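PDB 5Y2B: insect group II chitinase from Ostrinia furnacalis, which probably hydrolyses the beta-1,4-glycosidic bonds of chitin, the polymer of N-acetylglucosamine that stiffens the insect cuticle. Local coordinates for residues 124-129 / 167-172; 192-197 / 243-248; 128-133 / 179-184. All coordinates share one frame; numbering follows the deposited sequence.

From the N terminus, the chain first reaches 124-129, the end of strand 122-126 and the start of its loop. It runs through helix 143-159 and returns at 167-172, where contact 1 closes a beta-alpha-beta unit of the barrel. Contact 3 starts from the same region, sharing Glu128 and Tyr129, and the two loops overlap, contact 3 closing twelve residues later, at 179-184. It ties the loop after strand 122-126 to the end of helix 174-180. Contact 2 follows in series: 192-197 pairs with 243-248 after helix 227-236. Because strand 165-170 also borders strand 192-195, contacts 1 and 2 join four consecutive barrel strands beneath the bound sugars.

Contact 1 (124-129 / 167-172). With NAG (2-acetamido-2-deoxy-beta-D-glucopyranose), chain B; NAG (2-acetamido-2-deoxy-beta-D-glucopyranose), chain C.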
loop_
_atom_site.group_PDB
_atom_site.type_symbol
_atom_site.label_atom_id
_atom_site.label_comp_id
_atom_site.label_asym_id
_atom_site.label_seq_id
_atom_site.Cartn_x
_atom_site.Cartn_y
_atom_site.Cartn_z
ATOM N N ASP A 124 -10.992 -6.340 0.400
ATOM C CA ASP A 124 -9.783 -6.022 -0.349
ATOM C C ASP A 124 -8.844 -7.226 -0.262
ATOM O O ASP A 124 -8.494 -7.674 0.840
ATOM C CB ASP A 124 -9.136 -4.722 0.191
ATOM C CG ASP A 124 -7.944 -4.241 -0.663
ATOM O OD1 ASP A 124 -8.096 -4.028 -1.885
ATOM O OD2 ASP A 124 -6.827 -4.046 -0.119
ATOM N N LEU A 125 -8.498 -7.777 -1.419
ATOM C CA LEU A 125 -7.596 -8.910 -1.552
ATOM C C LEU A 125 -6.148 -8.435 -1.563
ATOM O O LEU A 125 -5.746 -7.707 -2.477
ATOM C CB LEU A 125 -7.879 -9.637 -2.860
ATOM C CG LEU A 125 -9.273 -10.230 -2.977
ATOM C CD1 LEU A 125 -9.378 -10.980 -4.282
ATOM C CD2 LEU A 125 -9.488 -11.177 -1.827
ATOM N N ASP A 126 -5.348 -8.874 -0.599
ATOM C CA ASP A 126 -3.953 -8.437 -0.576
ATOM C C ASP A 126 -3.021 -9.635 -0.462
ATOM O O ASP A 126 -2.139 -9.705 0.402
ATOM C CB ASP A 126 -3.706 -7.416 0.531
ATOM C CG ASP A 126 -2.336 -6.708 0.360
ATOM O OD1 ASP A 126 -1.608 -7.046 -0.609
ATOM O OD2 ASP A 126 -1.971 -5.818 1.168
ATOM N N TRP A 127 -3.201 -10.600 -1.366
ATOM C CA TRP A 127 -2.315 -11.759 -1.412
ATOM C C TRP A 127 -1.080 -11.338 -2.193
ATOM O O TRP A 127 -1.197 -10.908 -3.344
ATOM C CB TRP A 127 -3.008 -12.969 -2.062
ATOM C CG TRP A 127 -2.099 -14.195 -2.291
ATOM C CD1 TRP A 127 -0.889 -14.473 -1.675
ATOM C CD2 TRP A 127 -2.331 -15.281 -3.211
ATOM N NE1 TRP A 127 -0.380 -15.661 -2.150
ATOM C CE2 TRP A 127 -1.234 -16.173 -3.094
ATOM C CE3 TRP A 127 -3.361 -15.581 -4.125
ATOM C CZ2 TRP A 127 -1.131 -17.347 -3.861
ATOM C CZ3 TRP A 127 -3.273 -16.747 -4.856
ATOM C CH2 TRP A 127 -2.155 -17.615 -4.729
ATOM N N GLU A 128 0.092 -11.442 -1.562
ATOM C CA GLU A 128 1.358 -11.019 -2.159
ATOM C C GLU A 128 2.285 -12.220 -2.357
ATOM O O GLU A 128 3.145 -12.476 -1.512
ATOM C CB GLU A 128 2.031 -9.906 -1.256
ATOM C CG GLU A 128 1.056 -8.744 -1.040
ATOM C CD GLU A 128 1.624 -7.551 -0.294
ATOM O OE1 GLU A 128 2.747 -7.621 0.220
ATOM O OE2 GLU A 128 0.923 -6.526 -0.236
ATOM N N TYR A 129 2.158 -12.940 -3.473
ATOM C CA TYR A 129 1.234 -12.678 -4.578
ATOM C C TYR A 129 0.907 -14.033 -5.195
ATOM O O TYR A 129 1.655 -14.983 -4.975
ATOM C CB TYR A 129 1.855 -11.776 -5.658
ATOM C CG TYR A 129 2.518 -10.557 -5.138
ATOM C CD1 TYR A 129 3.845 -10.592 -4.725
ATOM C CD2 TYR A 129 1.811 -9.351 -5.040
ATOM C CE1 TYR A 129 4.446 -9.471 -4.218
ATOM C CE2 TYR A 129 2.421 -8.206 -4.562
ATOM C CZ TYR A 129 3.730 -8.275 -4.156
ATOM O OH TYR A 129 4.328 -7.152 -3.669
ATOM N N SER A 167 -11.941 -5.215 -4.132
ATOM C CA SER A 167 -10.763 -4.569 -4.693
ATOM C C SER A 167 -9.564 -5.446 -4.384
ATOM O O SER A 167 -9.681 -6.429 -3.656
ATOM C CB SER A 167 -10.574 -3.158 -4.138
ATOM O OG SER A 167 -10.473 -3.201 -2.723
ATOM N N ALA A 168 -8.407 -5.098 -4.951
ATOM C CA ALA A 168 -7.177 -5.805 -4.626
ATOM C C ALA A 168 -5.988 -4.860 -4.674
ATOM O O ALA A 168 -5.960 -3.939 -5.489
ATOM C CB ALA A 168 -6.939 -6.981 -5.583
ATOM N N ALA A 169 -5.013 -5.094 -3.780
ATOM C CA ALA A 169 -3.708 -4.447 -3.844
ATOM C C ALA A 169 -2.776 -5.371 -4.618
ATOM O O ALA A 169 -2.692 -6.562 -4.317
ATOM C CB ALA A 169 -3.168 -4.173 -2.439
ATOM N N VAL A 170 -2.091 -4.836 -5.624
ATOM C CA VAL A 170 -1.385 -5.677 -6.579
ATOM C C VAL A 170 0.059 -5.209 -6.739
ATOM O O VAL A 170 0.368 -4.023 -6.595
ATOM C CB VAL A 170 -2.108 -5.682 -7.942
ATOM C CG1 VAL A 170 -3.556 -6.208 -7.804
ATOM C CG2 VAL A 170 -2.083 -4.302 -8.539
ATOM N N SER A 171 0.936 -6.153 -7.089
ATOM C CA SER A 171 2.338 -5.853 -7.338
ATOM C C SER A 171 2.529 -4.782 -8.420
ATOM O O SER A 171 1.783 -4.728 -9.397
ATOM C CB SER A 171 3.077 -7.137 -7.749
ATOM O OG SER A 171 4.347 -6.779 -8.266
ATOM N N PRO A 172 3.555 -3.941 -8.295
ATOM C CA PRO A 172 3.976 -3.075 -9.410
ATOM C C PRO A 172 5.018 -3.708 -10.321
ATOM O O PRO A 172 5.501 -3.045 -11.251
ATOM C CB PRO A 172 4.601 -1.880 -8.675
ATOM C CG PRO A 172 5.388 -2.560 -7.579
ATOM C CD PRO A 172 4.457 -3.785 -7.142
HETATM C C1 NAG B . 2.523 -3.949 0.929
HETATM C C2 NAG B . 1.412 -4.646 1.785
HETATM C C3 NAG B . 1.715 -4.563 3.287
HETATM C C4 NAG B . 3.112 -3.991 3.512
HETATM C C5 NAG B . 3.257 -2.629 2.834
HETATM C C6 NAG B . 4.685 -2.143 2.839
HETATM C C7 NAG B . -0.262 -2.942 1.090
HETATM C C8 NAG B . -1.746 -2.719 0.753
HETATM N N2 NAG B . 0.067 -4.193 1.471
HETATM O O3 NAG B . 1.599 -5.882 3.816
HETATM O O4 NAG B . 3.333 -3.651 4.878
HETATM O O5 NAG B . 2.832 -2.652 1.474
HETATM O O6 NAG B . 4.763 -0.876 2.219
HETATM O O7 NAG B . 0.572 -2.011 1.029
HETATM C C1 NAG C . 7.758 -6.006 -0.175
HETATM C C2 NAG C . 7.694 -5.648 1.285
HETATM C C3 NAG C . 6.265 -5.644 1.773
HETATM C C4 NAG C . 5.350 -4.903 0.809
HETATM C C5 NAG C . 5.634 -5.159 -0.678
HETATM C C6 NAG C . 4.947 -4.147 -1.580
HETATM C C7 NAG C . 9.562 -6.274 2.765
HETATM C C8 NAG C . 10.270 -7.460 3.422
HETATM N N2 NAG C . 8.493 -6.591 2.034
HETATM O O3 NAG C . 6.221 -4.949 2.997
HETATM O O4 NAG C . 4.004 -5.337 1.053
HETATM O O5 NAG C . 7.033 -5.073 -0.922
HETATM O O6 NAG C . 4.551 -4.701 -2.829
HETATM O O7 NAG C . 9.952 -5.107 2.897
HETATM O O HOH W 1 -2.199 -9.073 -5.325
HETATM O O HOH W 2 6.270 -6.822 -6.064
#
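Asp124 and Leu125 lie beside Ser167 and Ala168 in parallel register, the strand axes approaching to 4.3 Å at 24°, with Leu125 N donating to Ser167 O (2.9 Å) and Leu125 O accepting from Ala169 N (3.0 Å). Inside the barrel, the carboxylate of Asp124 has its CG anti to the backbone N (chi1 -173°), which brings OD1 to Ser167 OG. This hydroxyl donates over 2.7 Å from the anti side of OD1, somewhat out of the carboxylate plane, while OD2 is held by Tyr12. On the other face, Leu125 packs on Ala168 and is covered by helix 143-159. Nearer the strand ends, Asp126 OD2 accepts the acetamido N2 of the chain B sugar at 2.6 Å. Ala169 suits its place here, since its short CB meets both the Asp126 carboxylate and the acetyl methyl C8, 3.8 Å away. The Tyr129 ring lies between Ser171 CB, which makes a CH-pi contact over one face, and Glu128 CB over the opposite one. Its OH receives O6 of the chain C sugar in the ring plane (2.6 Å), and Glu128 OE1 receives O4 of that same sugar. Asp124, Asp126 and Glu128 fit the DxxDxDxE signature of family 18, in which the glutamate serves as general acid; the grip of Asp126 on N2 is consistent with the acetamido group assisting catalysis.

Contact 2 (192-197 / 243-248). With NAG (2-acetamido-2-deoxy-beta-D-glucopyranose), chain B.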
loop_
_atom_site.group_PDB
_atom_site.type_symbol
_atom_site.label_atom_id
_atom_site.label_comp_id
_atom_site.label_asym_id
_atom_site.label_seq_id
_atom_site.Cartn_x
_atom_site.Cartn_y
_atom_site.Cartn_z
ATOM N N TRP A 192 -11.771 -1.351 -7.795
ATOM C CA TRP A 192 -10.526 -0.670 -8.115
ATOM C C TRP A 192 -9.390 -1.660 -7.914
ATOM O O TRP A 192 -9.560 -2.708 -7.290
ATOM C CB TRP A 192 -10.322 0.593 -7.266
ATOM C CG TRP A 192 -10.141 0.359 -5.793
ATOM C CD1 TRP A 192 -8.959 0.151 -5.107
ATOM C CD2 TRP A 192 -11.182 0.311 -4.814
ATOM N NE1 TRP A 192 -9.209 -0.009 -3.757
ATOM C CE2 TRP A 192 -10.563 0.080 -3.550
ATOM C CE3 TRP A 192 -12.579 0.452 -4.877
ATOM C CZ2 TRP A 192 -11.300 -0.015 -2.369
ATOM C CZ3 TRP A 192 -13.321 0.337 -3.689
ATOM C CH2 TRP A 192 -12.676 0.103 -2.455
ATOM N N ILE A 193 -8.239 -1.318 -8.471
ATOM C CA ILE A 193 -7.001 -2.084 -8.375
ATOM C C ILE A 193 -5.984 -1.124 -7.770
ATOM O O ILE A 193 -5.634 -0.119 -8.396
ATOM C CB ILE A 193 -6.550 -2.595 -9.757
ATOM C CG1 ILE A 193 -7.581 -3.587 -10.350
ATOM C CG2 ILE A 193 -5.185 -3.202 -9.691
ATOM C CD1 ILE A 193 -7.341 -4.026 -11.829
ATOM N N ALA A 194 -5.578 -1.364 -6.528
ATOM C CA ALA A 194 -4.656 -0.445 -5.843
ATOM C C ALA A 194 -3.245 -0.888 -6.202
ATOM O O ALA A 194 -2.749 -1.893 -5.697
ATOM C CB ALA A 194 -4.898 -0.436 -4.332
ATOM N N VAL A 195 -2.627 -0.229 -7.177
ATOM C CA VAL A 195 -1.304 -0.690 -7.596
ATOM C C VAL A 195 -0.297 -0.197 -6.556
ATOM O O VAL A 195 -0.267 0.996 -6.227
ATOM C CB VAL A 195 -0.937 -0.193 -9.001
ATOM C CG1 VAL A 195 0.412 -0.760 -9.346
ATOM C CG2 VAL A 195 -1.996 -0.632 -10.042
ATOM N N MET A 196 0.491 -1.120 -5.996
ATOM C CA MET A 196 1.425 -0.766 -4.917
ATOM C C MET A 196 2.742 -0.251 -5.511
ATOM O O MET A 196 3.798 -0.893 -5.463
ATOM C CB MET A 196 1.642 -1.952 -3.992
ATOM C CG MET A 196 0.374 -2.387 -3.313
ATOM S SD MET A 196 0.649 -3.776 -2.175
ATOM C CE MET A 196 0.881 -5.111 -3.286
ATOM N N THR A 197 2.644 0.945 -6.079
ATOM C CA THR A 197 3.738 1.650 -6.741
ATOM C C THR A 197 4.787 2.173 -5.745
ATOM O O THR A 197 5.083 3.370 -5.699
ATOM C CB THR A 197 3.147 2.784 -7.598
ATOM O OG1 THR A 197 2.012 3.373 -6.902
ATOM C CG2 THR A 197 2.689 2.248 -8.978
ATOM N N LYS A 243 -10.088 2.148 -13.240
ATOM C CA LYS A 243 -9.917 1.118 -12.210
ATOM C C LYS A 243 -8.624 1.283 -11.402
ATOM O O LYS A 243 -8.521 0.727 -10.314
ATOM C CB LYS A 243 -9.916 -0.296 -12.821
ATOM C CG LYS A 243 -11.251 -0.766 -13.450
ATOM C CD LYS A 243 -12.435 -0.539 -12.527
ATOM C CE LYS A 243 -13.743 -0.979 -13.162
ATOM N NZ LYS A 243 -14.093 -2.459 -13.042
ATOM N N ILE A 244 -7.647 2.049 -11.880
ATOM C CA ILE A 244 -6.355 2.134 -11.215
ATOM C C ILE A 244 -6.436 3.197 -10.118
ATOM O O ILE A 244 -6.868 4.333 -10.374
ATOM C CB ILE A 244 -5.259 2.446 -12.249
ATOM C CG1 ILE A 244 -5.118 1.249 -13.192
ATOM C CG2 ILE A 244 -3.901 2.745 -11.605
ATOM C CD1 ILE A 244 -4.388 1.570 -14.412
ATOM N N VAL A 245 -6.048 2.839 -8.882
ATOM C CA VAL A 245 -5.658 3.847 -7.895
ATOM C C VAL A 245 -4.174 3.652 -7.610
ATOM O O VAL A 245 -3.716 2.527 -7.378
ATOM C CB VAL A 245 -6.528 3.859 -6.613
ATOM C CG1 VAL A 245 -8.000 3.992 -6.970
ATOM C CG2 VAL A 245 -6.316 2.657 -5.670
ATOM N N MET A 246 -3.416 4.737 -7.706
ATOM C CA MET A 246 -1.960 4.657 -7.648
ATOM C C MET A 246 -1.456 4.763 -6.203
ATOM O O MET A 246 -1.754 5.744 -5.512
ATOM C CB MET A 246 -1.336 5.770 -8.494
ATOM C CG MET A 246 0.195 5.634 -8.503
ATOM S SD MET A 246 1.025 6.818 -9.540
ATOM C CE MET A 246 1.191 8.184 -8.446
ATOM N N GLY A 247 -0.646 3.783 -5.783
ATOM C CA GLY A 247 -0.153 3.728 -4.411
ATOM C C GLY A 247 0.933 4.775 -4.151
ATOM O O GLY A 247 1.824 4.986 -4.967
ATOM N N MET A 248 0.869 5.414 -2.976
ATOM C CA MET A 248 1.936 6.299 -2.549
ATOM C C MET A 248 2.363 5.988 -1.124
ATOM O O MET A 248 1.503 5.894 -0.231
ATOM C CB MET A 248 1.524 7.762 -2.639
ATOM C CG MET A 248 1.518 8.291 -4.164
ATOM S SD MET A 248 0.525 9.738 -4.278
ATOM C CE MET A 248 -1.150 9.120 -4.171
HETATM C C1 NAG B . 2.523 -3.949 0.929
HETATM C C2 NAG B . 1.412 -4.646 1.785
HETATM C C3 NAG B . 1.715 -4.563 3.287
HETATM C C4 NAG B . 3.112 -3.991 3.512
HETATM C C5 NAG B . 3.257 -2.629 2.834
HETATM C C6 NAG B . 4.685 -2.143 2.839
HETATM C C7 NAG B . -0.262 -2.942 1.090
HETATM C C8 NAG B . -1.746 -2.719 0.753
HETATM N N2 NAG B . 0.067 -4.193 1.471
HETATM O O3 NAG B . 1.599 -5.882 3.816
HETATM O O4 NAG B . 3.333 -3.651 4.878
HETATM O O5 NAG B . 2.832 -2.652 1.474
HETATM O O6 NAG B . 4.763 -0.876 2.219
HETATM O O7 NAG B . 0.572 -2.011 1.029
HETATM O O HOH W 3 4.194 6.103 -5.664
#
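Ile193 and Val195 exchange backbone hydrogen bonds with the strand 244-248 and Lys243 just before it: Ile193 N to Lys243 O, Val245 N to Ile193 O, Val195 N to Val245 O and Gly247 N to Val195 O. Side chains then alternate between two faces. Toward the barrel interior, Val245 has CG1 anti to its carbonyl carbon (chi1 -54°), which places CG2 between the backbone N and that carbon, and that methyl touches Ala194 CB at 3.7 Å and Trp192 CD1 at the same distance. Trp192 adopts a cramped rotamer, CG between N and C (chi1 65°), which lays the indole across the valine; beyond it the ring meets His38 edge-to-face. A methyl on Ala194 is enough beside so large a neighbour. On the outer face, beta-branched Val195 and Ile244 meet through their CG2 methyls, 4.2 Å apart, under helix 227-236. Gly247 has no side chain for good reason: a CB there would come 2.6 Å from Val195 O. At the end of the pairing, Thr197 OG1 donates to Gly247 O over a short 2.5 Å, in the carbonyl plane and on a lone pair, and a water bridges Gly247 O to Thr197 O. A valine here would remove that hydroxyl, and the loop after the strand would probably be freer to drift from Gly247. Met196 turns the other way, its SD 3.5 Å from C7 of the chain B sugar. Parallel strands paired in order round a barrel, with the ligand at their C-terminal ends, are the hallmark of the TIM barrel.

Contact 3 (128-133 / 179-184); sequences EYPKCW and AGYDVP. With NAG (2-acetamido-2-deoxy-beta-D-glucopyranose), chain C; NAG (2-acetamido-2-deoxy-beta-D-glucopyranose), chain B.
Tyr129 and Tyr181 both hold CG anti to the carbonyl carbon (chi1 -48° and -68°), which swings the two rings to an oblique meeting where Tyr181 OH lies 3.2 Å from Tyr129 CD2. The setting is a TIM barrel: the loop that follows strand 122-126 and carries sugar-binding residues is packed against the end of helix 174-180. A cis peptide joins Glu128 to Tyr129 and probably helps turn the next residues to the helix. The Tyr181 hydroxyl is not idle, for it is hydrogen-bonded to Ser171 N and so ties the residue after helix 174-180 to the end of strand 165-170; tyrosine suits a place that needs both a broad apolar ring and a polar tip. Pro130 meets that ring obliquely, its CD 3.9 Å from Tyr181 CE1, while its CB rests 3.5 Å from Gly180 O. Pro130 also touches Phe148 of helix 143-159. No conventional hydrogen bond crosses the contact; instead Gly180 CA points a hydrogen at Pro130 O, 3.4 Å away. Glycine permits this closeness, because a CB on residue 180 would stand only 2.1 Å from that oxygen. Lys131 has a positive phi (73°) and lays its aliphatic part over the helix end, CG 3.6 Å from Ala179 O, before its chain bends at chi2 and NZ goes off to Cys137 O. A long, flexible lysine can thus pack with its methylenes and still place its charge on a carbonyl. Cys132, the centre of an inverse gamma turn, is fixed by its disulfide to Cys137, and the sulfur of that bridge, Cys132 SG, lies 3.8 Å from Ala179 CB.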
loop_
_atom_site.group_PDB
_atom_site.type_symbol
_atom_site.label_atom_id
_atom_site.label_comp_id
_atom_site.label_asym_id
_atom_site.label_seq_id
_atom_site.Cartn_x
_atom_site.Cartn_y
_atom_site.Cartn_z
ATOM N N GLU A 128 0.092 -11.442 -1.562
ATOM C CA GLU A 128 1.358 -11.019 -2.159
ATOM C C GLU A 128 2.285 -12.220 -2.357
ATOM O O GLU A 128 3.145 -12.476 -1.512
ATOM C CB GLU A 128 2.031 -9.906 -1.256
ATOM C CG GLU A 128 1.056 -8.744 -1.040
ATOM C CD GLU A 128 1.624 -7.551 -0.294
ATOM O OE1 GLU A 128 2.747 -7.621 0.220
ATOM O OE2 GLU A 128 0.923 -6.526 -0.236
ATOM N N TYR A 129 2.158 -12.940 -3.473
ATOM C CA TYR A 129 1.234 -12.678 -4.578
ATOM C C TYR A 129 0.907 -14.033 -5.195
ATOM O O TYR A 129 1.655 -14.983 -4.975
ATOM C CB TYR A 129 1.855 -11.776 -5.658
ATOM C CG TYR A 129 2.518 -10.557 -5.138
ATOM C CD1 TYR A 129 3.845 -10.592 -4.725
ATOM C CD2 TYR A 129 1.811 -9.351 -5.040
ATOM C CE1 TYR A 129 4.446 -9.471 -4.218
ATOM C CE2 TYR A 129 2.421 -8.206 -4.562
ATOM C CZ TYR A 129 3.730 -8.275 -4.156
ATOM O OH TYR A 129 4.328 -7.152 -3.669
ATOM N N PRO A 130 -0.173 -14.115 -5.976
ATOM C CA PRO A 130 -0.401 -15.314 -6.784
ATOM C C PRO A 130 0.847 -15.646 -7.572
ATOM O O PRO A 130 1.464 -14.765 -8.180
ATOM C CB PRO A 130 -1.542 -14.896 -7.717
ATOM C CG PRO A 130 -2.218 -13.822 -7.024
ATOM C CD PRO A 130 -1.148 -13.069 -6.309
ATOM N N LYS A 131 1.227 -16.927 -7.523
ATOM C CA LYS A 131 2.397 -17.470 -8.210
ATOM C C LYS A 131 3.699 -17.041 -7.534
ATOM O O LYS A 131 4.457 -17.882 -7.050
ATOM C CB LYS A 131 2.361 -17.059 -9.688
ATOM C CG LYS A 131 2.634 -18.181 -10.618
ATOM C CD LYS A 131 4.079 -18.467 -10.610
ATOM C CE LYS A 131 4.374 -19.501 -11.677
ATOM N NZ LYS A 131 5.825 -19.718 -11.672
ATOM N N CYS A 132 3.954 -15.741 -7.455
ATOM C CA CYS A 132 5.201 -15.232 -6.857
ATOM C C CYS A 132 4.992 -14.899 -5.380
ATOM O O CYS A 132 4.948 -13.730 -4.963
ATOM C CB CYS A 132 5.690 -14.021 -7.628
ATOM S SG CYS A 132 5.529 -14.342 -9.384
ATOM N N TRP A 133 4.858 -15.971 -4.591
ATOM C CA TRP A 133 4.731 -15.864 -3.148
ATOM C C TRP A 133 5.865 -15.011 -2.617
ATOM O O TRP A 133 7.040 -15.327 -2.823
ATOM C CB TRP A 133 4.757 -17.253 -2.488
ATOM C CG TRP A 133 3.843 -18.296 -3.105
ATOM C CD1 TRP A 133 2.822 -18.093 -4.014
ATOM C CD2 TRP A 133 3.865 -19.701 -2.842
ATOM N NE1 TRP A 133 2.225 -19.301 -4.337
ATOM C CE2 TRP A 133 2.837 -20.297 -3.621
ATOM C CE3 TRP A 133 4.655 -20.521 -2.018
ATOM C CZ2 TRP A 133 2.590 -21.670 -3.603
ATOM C CZ3 TRP A 133 4.406 -21.866 -1.992
ATOM C CH2 TRP A 133 3.394 -22.438 -2.793
ATOM N N ALA A 179 3.353 -13.263 -14.390
ATOM C CA ALA A 179 3.215 -14.620 -13.851
ATOM C C ALA A 179 1.894 -14.860 -13.104
ATOM O O ALA A 179 1.336 -15.950 -13.195
ATOM C CB ALA A 179 4.388 -14.945 -12.908
ATOM N N GLY A 180 1.399 -13.899 -12.320
ATOM C CA GLY A 180 0.330 -14.213 -11.389
ATOM C C GLY A 180 -1.032 -13.574 -11.637
ATOM O O GLY A 180 -2.021 -13.949 -11.002
ATOM N N TYR A 181 -1.135 -12.612 -12.544
ATOM C CA TYR A 181 -2.359 -11.826 -12.654
ATOM C C TYR A 181 -2.991 -12.044 -14.019
ATOM O O TYR A 181 -2.369 -11.775 -15.048
ATOM C CB TYR A 181 -2.089 -10.331 -12.445
ATOM C CG TYR A 181 -1.673 -9.922 -11.049
ATOM C CD1 TYR A 181 -2.325 -10.433 -9.914
ATOM C CD2 TYR A 181 -0.637 -9.020 -10.855
ATOM C CE1 TYR A 181 -1.948 -10.016 -8.603
ATOM C CE2 TYR A 181 -0.268 -8.591 -9.574
ATOM C CZ TYR A 181 -0.917 -9.099 -8.449
ATOM O OH TYR A 181 -0.532 -8.697 -7.182
ATOM N N ASP A 182 -4.233 -12.476 -14.021
ATOM C CA ASP A 182 -5.081 -12.447 -15.214
ATOM C C ASP A 182 -5.696 -11.049 -15.286
ATOM O O ASP A 182 -6.751 -10.782 -14.712
ATOM C CB ASP A 182 -6.151 -13.524 -15.124
ATOM C CG ASP A 182 -6.904 -13.721 -16.438
ATOM O OD1 ASP A 182 -7.065 -12.760 -17.224
ATOM O OD2 ASP A 182 -7.332 -14.860 -16.694
ATOM N N VAL A 183 -4.996 -10.121 -15.942
ATOM C CA VAL A 183 -5.338 -8.706 -15.801
ATOM C C VAL A 183 -6.744 -8.423 -16.311
ATOM O O VAL A 183 -7.478 -7.658 -15.663
ATOM C CB VAL A 183 -4.244 -7.842 -16.443
ATOM C CG1 VAL A 183 -4.653 -6.358 -16.556
ATOM C CG2 VAL A 183 -2.963 -7.978 -15.603
ATOM N N PRO A 184 -7.214 -9.030 -17.401
ATOM C CA PRO A 184 -8.561 -8.674 -17.860
ATOM C C PRO A 184 -9.655 -9.124 -16.926
ATOM O O PRO A 184 -10.648 -8.404 -16.775
ATOM C CB PRO A 184 -8.648 -9.350 -19.242
ATOM C CG PRO A 184 -7.168 -9.294 -19.734
ATOM C CD PRO A 184 -6.396 -9.645 -18.491
HETATM C C1 NAG C . 7.758 -6.006 -0.175
HETATM C C2 NAG C . 7.694 -5.648 1.285
HETATM C C3 NAG C . 6.265 -5.644 1.773
HETATM C C4 NAG C . 5.350 -4.903 0.809
HETATM C C5 NAG C . 5.634 -5.159 -0.678
HETATM C C6 NAG C . 4.947 -4.147 -1.580
HETATM C C7 NAG C . 9.562 -6.274 2.765
HETATM C C8 NAG C . 10.270 -7.460 3.422
HETATM N N2 NAG C . 8.493 -6.591 2.034
HETATM O O3 NAG C . 6.221 -4.949 2.997
HETATM O O4 NAG C . 4.004 -5.337 1.053
HETATM O O5 NAG C . 7.033 -5.073 -0.922
HETATM O O6 NAG C . 4.551 -4.701 -2.829
HETATM O O7 NAG C . 9.952 -5.107 2.897
HETATM C C1 NAG B . 2.523 -3.949 0.929
HETATM C C2 NAG B . 1.412 -4.646 1.785
HETATM C C3 NAG B . 1.715 -4.563 3.287
HETATM C C4 NAG B . 3.112 -3.991 3.512
HETATM C C5 NAG B . 3.257 -2.629 2.834
HETATM C C6 NAG B . 4.685 -2.143 2.839
HETATM C C7 NAG B . -0.262 -2.942 1.090
HETATM C C8 NAG B . -1.746 -2.719 0.753
HETATM N N2 NAG B . 0.067 -4.193 1.471
HETATM O O3 NAG B . 1.599 -5.882 3.816
HETATM O O4 NAG B . 3.333 -3.651 4.878
HETATM O O5 NAG B . 2.832 -2.652 1.474
HETATM O O6 NAG B . 4.763 -0.876 2.219
HETATM O O7 NAG B . 0.572 -2.011 1.029
#